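Local coordinates for protein acylphosphatase (Coxiella burnetii, PDB 3TRG) that catalyses the hydrolysis of acyl phosphates to a carboxylate and phosphate, at residues I14-S19 with V52-C57. Residues are numbered along the deposited sequence; the frame is centred on the assembly and turned at random. Where two conformers were deposited one is given.
Sequences IHVTVS and VELVAC. With EDO (1,2-ethanediol), chain C.
His15 reaches across from strand 11-19 to Glu53 on the antiparallel strand 52-57. Its CG stands anti to the backbone N (chi1 176°), which carries the imidazole along the sheet toward the neighbouring strand. CB and CG lie near the 1,2-ethanediol O1. ND1 donates a nearly straight hydrogen bond to that O1, at 2.7 Å. CD2 lies 3.6 Å from Leu54 O and from Glu53 OE2, with Val55 CG2 at the ring edge. CE1 lies between the two acceptors. At the tip, NE2 donates to Glu53 OE2 at 2.6 Å, N-H...O angle 176°. OE2 accepts through its anti lone pair, in the ring plane, and the carboxylate stands at 90° to the ring.

Six backbone hydrogen bonds join the strands, two at each of the pairs Ile14-Ala56, Val16-Leu54 and Val18-Val52. The side chains of these pairs cover the opposite face of the sheet. Val16 and Leu54 lie side by side, with Val16 CB 3.7 Å from Leu54 CG. Val18 CB meets Val52 CB at 4.1 Å. Helix 60-69 packs on Ile14, Leu54 and Ala56, as expected of the alpha/beta sandwich of acylphosphatases. Val52 also touches Asn46, a predicted active-site residue.

The diol, probably from the crystallisation liquor, also binds Glu85. As modelled, both ring nitrogens of His15 donate, which would suit an imidazolium and add a charge component to the short Glu53 bond. The ND1 partner is a hydroxyl, so this is not proof. In this crystal, in-plane partners at both nitrogens should hold the ring's rotation; without the diol, the Glu53 bond would remain.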
ATOM      1  N   ILE A  14       0.616  -3.894  -7.046  1.00  6.37           N
ATOM      2  CA  ILE A  14       1.536  -2.775  -7.226  1.00  5.69           C
ATOM      3  C   ILE A  14       2.582  -2.764  -6.113  1.00  8.06           C
ATOM      4  O   ILE A  14       2.358  -3.319  -5.031  1.00  8.13           O
ATOM      5  CB  ILE A  14       0.805  -1.407  -7.259  1.00  6.16           C
ATOM      6  CG1 ILE A  14       0.150  -1.104  -5.908  1.00  9.22           C
ATOM      7  CG2 ILE A  14      -0.213  -1.361  -8.404  1.00  7.48           C
ATOM      8  CD1 ILE A  14      -0.326   0.343  -5.775  1.00 10.35           C
ATOM      9  N   HIS A  15       3.718  -2.135  -6.393  1.00  6.36           N
ATOM     10  CA  HIS A  15       4.757  -1.893  -5.403  1.00  6.21           C
ATOM     11  C   HIS A  15       4.890  -0.382  -5.249  1.00  8.08           C
ATOM     12  O   HIS A  15       4.845   0.349  -6.238  1.00  8.98           O
ATOM     13  CB  HIS A  15       6.076  -2.507  -5.874  1.00  8.88           C
ATOM     14  CG  HIS A  15       7.232  -2.237  -4.964  1.00  8.95           C
ATOM     15  ND1 HIS A  15       8.183  -1.277  -5.237  1.00 12.34           N
ATOM     16  CD2 HIS A  15       7.596  -2.804  -3.789  1.00  7.84           C
ATOM     17  CE1 HIS A  15       9.084  -1.265  -4.270  1.00 13.49           C
ATOM     18  NE2 HIS A  15       8.751  -2.183  -3.378  1.00  9.91           N
ATOM     19  N   VAL A  16       5.037   0.082  -4.011  1.00  7.41           N
ATOM     20  CA  VAL A  16       5.036   1.516  -3.729  1.00  7.23           C
ATOM     21  C   VAL A  16       6.135   1.891  -2.752  1.00  7.65           C
ATOM     22  O   VAL A  16       6.423   1.143  -1.816  1.00  8.84           O
ATOM     23  CB  VAL A  16       3.709   1.956  -3.088  1.00  7.13           C
ATOM     24  CG1 VAL A  16       3.555   3.481  -3.148  1.00  7.53           C
ATOM     25  CG2 VAL A  16       2.524   1.258  -3.758  1.00  7.74           C
ATOM     26  N   THR A  17       6.744   3.052  -2.979  1.00  7.25           N
ATOM     27  CA  THR A  17       7.525   3.719  -1.942  1.00  6.76           C
ATOM     28  C   THR A  17       6.920   5.089  -1.662  1.00  8.79           C
ATOM     29  O   THR A  17       6.479   5.791  -2.577  1.00 11.57           O
ATOM     30  CB  THR A  17       9.017   3.856  -2.293  1.00  9.95           C
ATOM     31  OG1 THR A  17       9.157   4.488  -3.568  1.00 13.64           O
ATOM     32  CG2 THR A  17       9.687   2.487  -2.326  1.00 11.60           C
ATOM     33  N   VAL A  18       6.886   5.452  -0.384  1.00  7.25           N
ATOM     34  CA  VAL A  18       6.290   6.705   0.054  1.00  8.21           C
ATOM     35  C   VAL A  18       7.331   7.473   0.850  1.00  8.09           C
ATOM     36  O   VAL A  18       7.857   6.973   1.840  1.00  8.01           O
ATOM     37  CB  VAL A  18       5.052   6.457   0.933  1.00  7.61           C
ATOM     38  CG1 VAL A  18       4.426   7.787   1.368  1.00  8.84           C
ATOM     39  CG2 VAL A  18       4.026   5.606   0.183  1.00 10.50           C
ATOM     40  N   SER A  19       7.631   8.691   0.408  0.53  8.71           N
ATOM     41  CA  SER A  19       8.650   9.501   1.060  0.53  9.49           C
ATOM     42  C   SER A  19       8.044  10.675   1.815  0.53  9.53           C
ATOM     43  O   SER A  19       6.920  11.096   1.535  0.53 10.50           O
ATOM     44  CB  SER A  19       9.663  10.017   0.036  0.53 10.63           C
ATOM     45  OG  SER A  19       9.062  10.944  -0.855  0.53 11.67           O
ATOM     46  N   VAL A  52       8.505   4.606   3.347  1.00  7.21           N
ATOM     47  CA  VAL A  52       7.588   3.501   3.585  1.00  8.42           C
ATOM     48  C   VAL A  52       7.539   2.675   2.304  1.00  9.34           C
ATOM     49  O   VAL A  52       7.557   3.229   1.204  1.00  8.68           O
ATOM     50  CB  VAL A  52       6.184   4.008   3.972  1.00  7.85           C
ATOM     51  CG1 VAL A  52       5.141   2.907   3.835  1.00 10.07           C
ATOM     52  CG2 VAL A  52       6.201   4.556   5.391  1.00 11.44           C
ATOM     53  N   GLU A  53       7.528   1.352   2.436  1.00  5.87           N
ATOM     54  CA  GLU A  53       7.475   0.481   1.271  1.00  8.14           C
ATOM     55  C   GLU A  53       6.312  -0.488   1.419  1.00  7.32           C
ATOM     56  O   GLU A  53       6.083  -1.027   2.498  1.00  7.34           O
ATOM     57  CB  GLU A  53       8.784  -0.297   1.099  1.00  7.59           C
ATOM     58  CG  GLU A  53       8.789  -1.190  -0.135  1.00  7.32           C
ATOM     59  CD  GLU A  53       9.958  -2.158  -0.171  1.00  8.89           C
ATOM     60  OE1 GLU A  53      10.670  -2.280   0.849  1.00  8.40           O
ATOM     61  OE2 GLU A  53      10.152  -2.801  -1.226  1.00  9.46           O
ATOM     62  N   LEU A  54       5.568  -0.710   0.342  1.00  6.23           N
ATOM     63  CA  LEU A  54       4.462  -1.662   0.410  1.00  9.12           C
ATOM     64  C   LEU A  54       4.215  -2.371  -0.912  1.00  8.72           C
ATOM     65  O   LEU A  54       4.602  -1.890  -1.976  1.00  7.35           O
ATOM     66  CB  LEU A  54       3.163  -0.978   0.870  1.00  6.61           C
ATOM     67  CG  LEU A  54       2.633   0.125  -0.051  1.00  7.66           C
ATOM     68  CD1 LEU A  54       1.146  -0.074  -0.291  1.00  8.44           C
ATOM     69  CD2 LEU A  54       2.899   1.491   0.556  1.00  8.95           C
ATOM     70  N   VAL A  55       3.590  -3.540  -0.815  1.00  5.64           N
ATOM     71  CA  VAL A  55       2.989  -4.210  -1.955  1.00  5.67           C
ATOM     72  C   VAL A  55       1.503  -4.355  -1.651  1.00  6.25           C
ATOM     73  O   VAL A  55       1.117  -4.736  -0.539  1.00  7.92           O
ATOM     74  CB  VAL A  55       3.609  -5.600  -2.185  1.00  5.82           C
ATOM     75  CG1 VAL A  55       2.749  -6.423  -3.145  1.00  7.57           C
ATOM     76  CG2 VAL A  55       5.039  -5.463  -2.722  1.00  6.87           C
ATOM     77  N   ALA A  56       0.665  -4.017  -2.625  1.00  7.02           N
ATOM     78  CA  ALA A  56      -0.777  -4.124  -2.452  1.00  8.12           C
ATOM     79  C   ALA A  56      -1.371  -4.852  -3.647  1.00  7.78           C
ATOM     80  O   ALA A  56      -1.055  -4.527  -4.793  1.00  7.62           O
ATOM     81  CB  ALA A  56      -1.398  -2.751  -2.301  1.00  7.49           C
ATOM     82  N   CYS A  57      -2.223  -5.839  -3.371  1.00  5.74           N
ATOM     83  CA  CYS A  57      -2.846  -6.651  -4.406  1.00  6.54           C
ATOM     84  C   CYS A  57      -4.350  -6.680  -4.200  1.00  8.79           C
ATOM     85  O   CYS A  57      -4.830  -6.769  -3.065  1.00  8.03           O
ATOM     86  CB  CYS A  57      -2.330  -8.091  -4.348  1.00  5.76           C
ATOM     87  SG  CYS A  57      -0.551  -8.290  -4.564  1.00  7.18           S
TER
HETATM   88  C1  EDO C  97       7.909   1.625  -7.537  1.00 24.86           C
HETATM   89  O1  EDO C  97       8.330   0.255  -7.475  1.00 19.18           O
HETATM   90  C2  EDO C  97       8.126   2.276  -6.178  1.00 30.06           C
HETATM   91  O2  EDO C  97       9.523   2.348  -5.885  1.00 29.85           O